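Local structure of D-aminopeptidase (Burkholderia sp. LK4, 5TZB) at residues A268-H273 / S335-A340; C275-Q280 / V329-I334. The protein probably removes N-terminal residues from short peptides, including those with beta-amino acids, as an S58-family aminopeptidase related to Ntn hydrolases. One frame throughout, in Å; residues are numbered along the deposited sequence.

Leaving strand 260-266, the chain runs through a short loop, A268-L271, into helix 272-289, passes strands 298-305 and 323-329, and then enters helix 331-355. Contact 1 joins the segment 268-273, a loop running into the first residues of a helix, to 335-340 and closes a loop with 61 residues between its segments. Contact 2, between 275-280 and 329-334, lies wholly inside that loop, so the two are nested, with centres about 3 Å apart. Contact 1 ties the loop before helix 272-289, and contact 2 the first turns of that helix, to the beginning of helix 331-355. They also touch: P269 O lies 3.2 Å from V329 N, a probable hydrogen bond.

Contact 1: residues A268-H273 / S335-A340; sequences APLLPH and SALFVA
L270 and L337 approach each other tip to tip, methyl to methyl: L270 CD2 lies 3.9 Å from L337 CD1. A268 flanks them, its CB 3.8 Å from the same L337 CD1 and 4.0 Å from L337 CD2, so L337 sets both branches of its fork against the alanine and shares one of them with L270. Both leucines are extended away from their own backbones: in L337 CG stands anti to the carbonyl carbon (chi1 -68°), which sends the fork out from the helix toward the loop, and L270 does likewise from the other side. A leucine suits each place because its branching lies one carbon beyond CB, giving the reach to span the gap. The alanine, by contrast, meets the leucine fork with a single methyl; A268 and L337 are the pair whose CA atoms are nearest, 8.5 Å apart.

Between A268 and L270 sits P269, the centre of an inverse gamma turn, where L270 N makes a weak bond to A268 O; the turn brings the methyls of A268 and L270 onto one partner, while P269 itself turns its CB away from the helix and does not join the contact. W212 lies against A268, and L270 also touches C275 and L278 of helix 272-289. The contact thus packs the loop between strand 260-266 and helix 272-289 against helix 331-355.

No hydrogen bond crosses between the segments. Three buried hydrocarbon side chains meet at ordinary van der Waals distances, so cohesion here comes from dispersion and the exclusion of water, and depends on complementary shape rather than on bond direction.

Contact 2: residues C275-Q280 / V329-I334; sequences CTRLAQ and VNNDHI
R277 turns one edge of its guanidinium toward N331, with NH1 3.5 Å from N331 OD1, a long approach at which no direct hydrogen bond is formed. A water mediates instead: it accepts from R277 NH1 at 3.0 Å and donates to N331 OD1, the latter distance being so short that its exact value is doubtful. Both the water and OD1 lie at the guanidinium edge, in its plane, while the amide of N331 stands upright to that plane (89° between them). I334 completes the first shell, its CG2 approaching R277 NH1 obliquely at 4.0 Å and adding a hydrocarbon neighbour to the charged group.

Arginine fits here because its long chain, bent at chi3 (71°), can carry a charge from the helix across to partners in several directions. The three guanidinium nitrogens are held by other subunits: NE forms a salt bridge with E103 of the third subunit, NH1 one with D295 of the second, and NH2 a hydrogen bond with N90 of the second. The carboxylates would be expected to stabilise the buried positive charge.

Further out, the turn bearing N331 is shaped by the backbone bond from H333 N to N330 O, and H333 ND1 donates to D332 OD1 (2.9 Å), coming from above the carboxylate plane. V329, at the start of this segment, pairs antiparallel with a strand of the third subunit, continuing the sheet across the interface.

The first turns of helix 272-289 meet the weakly bonded start of helix 331-355 here, and L278 packs against strand 260-266 from the first of them, consistent with a helical layer over a sheet in the alpha-beta-beta-alpha sandwich of S58 peptidases, at a junction of three subunits.

Contact 1: residues A268-H273 / S335-A340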
ATOM      1  N   ALA C 268      23.259   5.281   7.889  1.00 16.65           N
ATOM      2  CA  ALA C 268      22.550   4.723   9.035  1.00 16.81           C
ATOM      3  C   ALA C 268      22.108   3.280   8.735  1.00 16.60           C
ATOM      4  O   ALA C 268      21.776   2.958   7.601  1.00 17.77           O
ATOM      5  CB  ALA C 268      21.347   5.593   9.390  1.00 16.40           C
ATOM      6  N   PRO C 269      22.146   2.395   9.742  1.00 16.02           N
ATOM      7  CA  PRO C 269      21.689   1.013   9.520  1.00 14.96           C
ATOM      8  C   PRO C 269      20.162   0.901   9.547  1.00 15.23           C
ATOM      9  O   PRO C 269      19.593   0.567  10.578  1.00 13.07           O
ATOM     10  CB  PRO C 269      22.316   0.241  10.682  1.00 14.49           C
ATOM     11  CG  PRO C 269      22.445   1.277  11.783  1.00 15.05           C
ATOM     12  CD  PRO C 269      22.759   2.579  11.073  1.00 15.25           C
ATOM     13  N   LEU C 270      19.507   1.298   8.459  1.00 16.62           N
ATOM     14  CA  LEU C 270      18.056   1.234   8.371  1.00 15.69           C
ATOM     15  C   LEU C 270      17.585  -0.069   7.751  1.00 14.79           C
ATOM     16  O   LEU C 270      18.127  -0.497   6.724  1.00 14.90           O
ATOM     17  CB  LEU C 270      17.514   2.408   7.552  1.00 14.56           C
ATOM     18  CG  LEU C 270      17.692   3.806   8.161  1.00 14.88           C
ATOM     19  CD1 LEU C 270      17.036   4.842   7.265  1.00 15.08           C
ATOM     20  CD2 LEU C 270      17.116   3.867   9.561  1.00 13.61           C
ATOM     21  N   LEU C 271      16.564  -0.667   8.357  1.00 14.66           N
ATOM     22  CA  LEU C 271      15.876  -1.841   7.804  1.00 13.91           C
ATOM     23  C   LEU C 271      14.956  -1.421   6.650  1.00 14.71           C
ATOM     24  O   LEU C 271      14.644  -0.228   6.531  1.00 13.96           O
ATOM     25  CB  LEU C 271      15.065  -2.541   8.896  1.00 13.06           C
ATOM     26  CG  LEU C 271      15.865  -3.064  10.088  1.00 13.62           C
ATOM     27  CD1 LEU C 271      14.942  -3.738  11.081  1.00 14.27           C
ATOM     28  CD2 LEU C 271      16.951  -4.021   9.605  1.00 13.30           C
ATOM     29  N   PRO C 272      14.508  -2.393   5.812  1.00 13.93           N
ATOM     30  CA  PRO C 272      13.607  -2.065   4.694  1.00 13.53           C
ATOM     31  C   PRO C 272      12.410  -1.190   5.106  1.00 12.07           C
ATOM     32  O   PRO C 272      12.199  -0.169   4.461  1.00 13.64           O
ATOM     33  CB  PRO C 272      13.149  -3.445   4.207  1.00 13.84           C
ATOM     34  CG  PRO C 272      14.355  -4.297   4.443  1.00 13.08           C
ATOM     35  CD  PRO C 272      14.941  -3.801   5.756  1.00 12.86           C
ATOM     36  N   HIS C 273      11.705  -1.511   6.188  1.00 11.90           N
ATOM     37  CA  HIS C 273      10.528  -0.718   6.558  1.00 11.79           C
ATOM     38  C   HIS C 273      10.915   0.704   6.970  1.00 13.14           C
ATOM     39  O   HIS C 273      10.118   1.635   6.816  1.00 14.80           O
ATOM     40  CB  HIS C 273       9.724  -1.410   7.673  1.00 11.53           C
ATOM     41  CG  HIS C 273      10.241  -1.170   9.066  1.00 12.48           C
ATOM     42  ND1 HIS C 273      11.258  -1.916   9.620  1.00 12.20           N
ATOM     43  CD2 HIS C 273       9.819  -0.327  10.041  1.00 13.74           C
ATOM     44  CE1 HIS C 273      11.465  -1.524  10.869  1.00 13.54           C
ATOM     45  NE2 HIS C 273      10.611  -0.556  11.146  1.00 14.28           N
ATOM     46  N   SER C 335      13.919  10.144  14.027  1.00 15.70           N
ATOM     47  CA  SER C 335      13.416  11.482  13.672  1.00 18.06           C
ATOM     48  C   SER C 335      14.501  12.422  13.147  1.00 17.21           C
ATOM     49  O   SER C 335      14.256  13.179  12.211  1.00 16.85           O
ATOM     50  CB  SER C 335      12.721  12.166  14.860  1.00 18.11           C
ATOM     51  OG  SER C 335      11.545  11.480  15.232  1.00 17.76           O
ATOM     52  N   ALA C 336      15.694  12.370  13.729  1.00 16.61           N
ATOM     53  CA  ALA C 336      16.798  13.218  13.235  1.00 17.06           C
ATOM     54  C   ALA C 336      17.174  12.823  11.793  1.00 17.07           C
ATOM     55  O   ALA C 336      17.695  13.644  11.031  1.00 18.48           O
ATOM     56  CB  ALA C 336      18.014  13.123  14.163  1.00 16.37           C
ATOM     57  N   LEU C 337      16.927  11.563  11.423  1.00 15.19           N
ATOM     58  CA  LEU C 337      17.127  11.135  10.035  1.00 16.11           C
ATOM     59  C   LEU C 337      16.010  11.668   9.111  1.00 16.72           C
ATOM     60  O   LEU C 337      16.292  12.076   7.984  1.00 17.01           O
ATOM     61  CB  LEU C 337      17.219   9.607   9.931  1.00 17.35           C
ATOM     62  CG  LEU C 337      18.454   8.914  10.552  1.00 17.04           C
ATOM     63  CD1 LEU C 337      18.265   7.401  10.644  1.00 16.55           C
ATOM     64  CD2 LEU C 337      19.720   9.244   9.740  1.00 16.06           C
ATOM     65  N   PHE C 338      14.760  11.665   9.589  1.00 16.14           N
ATOM     66  CA  PHE C 338      13.639  12.262   8.853  1.00 15.73           C
ATOM     67  C   PHE C 338      13.891  13.756   8.569  1.00 15.65           C
ATOM     68  O   PHE C 338      13.754  14.221   7.437  1.00 15.86           O
ATOM     69  CB  PHE C 338      12.338  12.117   9.639  1.00 15.57           C
ATOM     70  CG  PHE C 338      11.822  10.693   9.744  1.00 15.00           C
ATOM     71  CD1 PHE C 338      12.369   9.675   8.988  1.00 15.11           C
ATOM     72  CD2 PHE C 338      10.794  10.390  10.629  1.00 14.49           C
ATOM     73  CE1 PHE C 338      11.887   8.364   9.103  1.00 15.63           C
ATOM     74  CE2 PHE C 338      10.297   9.095  10.735  1.00 15.90           C
ATOM     75  CZ  PHE C 338      10.854   8.081   9.977  1.00 15.76           C
ATOM     76  N   VAL C 339      14.241  14.499   9.614  1.00 15.32           N
ATOM     77  CA  VAL C 339      14.553  15.930   9.482  1.00 15.88           C
ATOM     78  C   VAL C 339      15.654  16.149   8.443  1.00 15.99           C
ATOM     79  O   VAL C 339      15.525  16.973   7.528  1.00 15.87           O
ATOM     80  CB  VAL C 339      15.016  16.526  10.840  1.00 15.30           C
ATOM     81  CG1 VAL C 339      15.562  17.952  10.670  1.00 17.71           C
ATOM     82  CG2 VAL C 339      13.881  16.495  11.873  1.00 14.25           C
ATOM     83  N   ALA C 340      16.731  15.384   8.578  1.00 14.04           N
ATOM     84  CA  ALA C 340      17.865  15.524   7.676  1.00 14.60           C
ATOM     85  C   ALA C 340      17.493  15.251   6.225  1.00 14.40           C
ATOM     86  O   ALA C 340      17.947  15.963   5.342  1.00 16.35           O
ATOM     87  CB  ALA C 340      19.003  14.600   8.101  1.00 14.86           C
TER

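Contact 2: residues C275-Q280 / V329-I334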
ATOM      1  N   CYS C 275      13.535   2.369   5.628  1.00 11.21           N
ATOM      2  CA  CYS C 275      13.848   3.056   4.381  1.00 11.48           C
ATOM      3  C   CYS C 275      12.575   3.620   3.724  1.00 12.43           C
ATOM      4  O   CYS C 275      12.602   4.678   3.100  1.00 12.25           O
ATOM      5  CB  CYS C 275      14.578   2.111   3.437  1.00 11.89           C
ATOM      6  SG  CYS C 275      16.291   1.692   3.945  1.00 15.63           S
ATOM      7  N   THR C 276      11.470   2.893   3.851  1.00 13.92           N
ATOM      8  CA  THR C 276      10.170   3.368   3.355  1.00 14.30           C
ATOM      9  C   THR C 276       9.767   4.642   4.089  1.00 14.71           C
ATOM     10  O   THR C 276       9.300   5.616   3.479  1.00 14.55           O
ATOM     11  CB  THR C 276       9.077   2.298   3.532  1.00 14.03           C
ATOM     12  OG1 THR C 276       9.499   1.105   2.872  1.00 14.24           O
ATOM     13  CG2 THR C 276       7.727   2.758   2.925  1.00 20.10           C
ATOM     14  N   ARG C 277       9.945   4.630   5.410  1.00 13.48           N
ATOM     15  CA  ARG C 277       9.638   5.805   6.208  1.00 13.27           C
ATOM     16  C   ARG C 277      10.495   6.989   5.768  1.00 12.70           C
ATOM     17  O   ARG C 277      10.001   8.111   5.580  1.00 11.53           O
ATOM     18  CB  ARG C 277       9.842   5.509   7.693  1.00 13.53           C
ATOM     19  CG  ARG C 277       9.052   4.299   8.182  1.00 13.72           C
ATOM     20  CD  ARG C 277       9.195   4.119   9.682  1.00 14.45           C
ATOM     21  NE  ARG C 277       8.465   5.175  10.392  1.00 14.57           N
ATOM     22  CZ  ARG C 277       8.648   5.503  11.670  1.00 13.68           C
ATOM     23  NH1 ARG C 277       9.557   4.865  12.404  1.00 13.14           N
ATOM     24  NH2 ARG C 277       7.944   6.494  12.212  1.00 12.06           N
ATOM     25  N   LEU C 278      11.773   6.720   5.548  1.00 13.18           N
ATOM     26  CA  LEU C 278      12.702   7.769   5.162  1.00 13.03           C
ATOM     27  C   LEU C 278      12.354   8.324   3.770  1.00 13.42           C
ATOM     28  O   LEU C 278      12.408   9.534   3.556  1.00 11.96           O
ATOM     29  CB  LEU C 278      14.134   7.241   5.192  1.00 12.91           C
ATOM     30  CG  LEU C 278      15.249   8.277   5.027  1.00 11.18           C
ATOM     31  CD1 LEU C 278      15.242   9.227   6.210  1.00 12.05           C
ATOM     32  CD2 LEU C 278      16.583   7.591   4.913  1.00 11.22           C
ATOM     33  N   ALA C 279      11.988   7.442   2.839  1.00 11.53           N
ATOM     34  CA  ALA C 279      11.681   7.878   1.481  1.00 12.29           C
ATOM     35  C   ALA C 279      10.509   8.855   1.454  1.00 13.19           C
ATOM     36  O   ALA C 279      10.512   9.792   0.661  1.00 13.44           O
ATOM     37  CB  ALA C 279      11.393   6.683   0.575  1.00 12.91           C
ATOM     38  N   GLN C 280       9.520   8.651   2.318  1.00 13.33           N
ATOM     39  CA  GLN C 280       8.340   9.509   2.283  1.00 14.08           C
ATOM     40  C   GLN C 280       8.693  10.915   2.760  1.00 16.02           C
ATOM     41  O   GLN C 280       7.983  11.869   2.442  1.00 17.68           O
ATOM     42  CB  GLN C 280       7.180   8.936   3.115  1.00 12.48           C
ATOM     43  CG  GLN C 280       5.886   9.758   2.927  1.00 13.62           C
ATOM     44  CD  GLN C 280       4.601   9.137   3.512  1.00 13.58           C
ATOM     45  OE1 GLN C 280       3.527   9.745   3.413  1.00 13.91           O
ATOM     46  NE2 GLN C 280       4.696   7.939   4.094  1.00 11.71           N
ATOM     47  N   VAL C 329      18.300   1.095  13.413  1.00 15.52           N
ATOM     48  CA  VAL C 329      18.283   2.370  14.109  1.00 14.16           C
ATOM     49  C   VAL C 329      17.060   2.320  15.010  1.00 12.94           C
ATOM     50  O   VAL C 329      15.984   1.931  14.566  1.00 14.84           O
ATOM     51  CB  VAL C 329      18.210   3.581  13.117  1.00 12.25           C
ATOM     52  CG1 VAL C 329      17.947   4.909  13.854  1.00 11.83           C
ATOM     53  CG2 VAL C 329      19.497   3.681  12.281  1.00 12.86           C
ATOM     54  N   ASN C 330      17.224   2.645  16.285  1.00 11.21           N
ATOM     55  CA  ASN C 330      16.084   2.698  17.192  1.00 12.36           C
ATOM     56  C   ASN C 330      15.189   3.880  16.851  1.00 13.22           C
ATOM     57  O   ASN C 330      15.688   4.932  16.416  1.00 13.01           O
ATOM     58  CB  ASN C 330      16.565   2.754  18.651  1.00 12.41           C
ATOM     59  CG  ASN C 330      17.112   1.400  19.116  1.00 14.34           C
ATOM     60  OD1 ASN C 330      16.528   0.365  18.809  1.00 15.32           O
ATOM     61  ND2 ASN C 330      18.268   1.400  19.771  1.00 15.88           N
ATOM     62  N   ASN C 331      13.877   3.711  17.042  1.00 12.84           N
ATOM     63  CA  ASN C 331      12.924   4.705  16.559  1.00 15.22           C
ATOM     64  C   ASN C 331      13.073   6.049  17.253  1.00 16.39           C
ATOM     65  O   ASN C 331      12.687   7.086  16.688  1.00 18.15           O
ATOM     66  CB  ASN C 331      11.489   4.187  16.685  1.00 15.42           C
ATOM     67  CG  ASN C 331      11.151   3.116  15.636  1.00 15.39           C
ATOM     68  OD1 ASN C 331      11.734   3.084  14.551  1.00 16.03           O
ATOM     69  ND2 ASN C 331      10.223   2.232  15.967  1.00 14.75           N
ATOM     70  N   ASP C 332      13.672   6.062  18.445  1.00 15.83           N
ATOM     71  CA  ASP C 332      13.920   7.340  19.098  1.00 16.61           C
ATOM     72  C   ASP C 332      15.157   8.031  18.529  1.00 16.19           C
ATOM     73  O   ASP C 332      15.532   9.110  18.995  1.00 16.86           O
ATOM     74  CB  ASP C 332      14.047   7.196  20.621  1.00 17.94           C
ATOM     75  CG  ASP C 332      15.157   6.232  21.058  1.00 18.55           C
ATOM     76  OD1 ASP C 332      15.981   5.774  20.232  1.00 15.80           O
ATOM     77  OD2 ASP C 332      15.201   5.955  22.273  1.00 20.12           O
ATOM     78  N   HIS C 333      15.785   7.417  17.529  1.00 16.12           N
ATOM     79  CA  HIS C 333      16.891   8.062  16.807  1.00 17.51           C
ATOM     80  C   HIS C 333      16.517   8.328  15.349  1.00 17.69           C
ATOM     81  O   HIS C 333      17.285   8.961  14.609  1.00 17.65           O
ATOM     82  CB  HIS C 333      18.175   7.217  16.846  1.00 18.05           C
ATOM     83  CG  HIS C 333      18.945   7.344  18.124  1.00 19.07           C
ATOM     84  ND1 HIS C 333      18.510   6.799  19.315  1.00 19.08           N
ATOM     85  CD2 HIS C 333      20.101   7.992  18.406  1.00 19.56           C
ATOM     86  CE1 HIS C 333      19.383   7.076  20.267  1.00 20.58           C
ATOM     87  NE2 HIS C 333      20.353   7.808  19.745  1.00 20.76           N
ATOM     88  N   ILE C 334      15.334   7.887  14.932  1.00 16.61           N
ATOM     89  CA  ILE C 334      15.032   7.991  13.508  1.00 15.78           C
ATOM     90  C   ILE C 334      14.503   9.380  13.101  1.00 15.71           C
ATOM     91  O   ILE C 334      14.646   9.760  11.938  1.00 14.99           O
ATOM     92  CB  ILE C 334      14.015   6.893  13.048  1.00 18.11           C
ATOM     93  CG1 ILE C 334      14.108   6.654  11.534  1.00 18.33           C
ATOM     94  CG2 ILE C 334      12.606   7.236  13.459  1.00 18.74           C
ATOM     95  CD1 ILE C 334      13.541   5.282  11.049  1.00 15.47           C
TER
HETATM   96  O   HOH W   1      11.166   2.312  12.209  1.00 10.04           O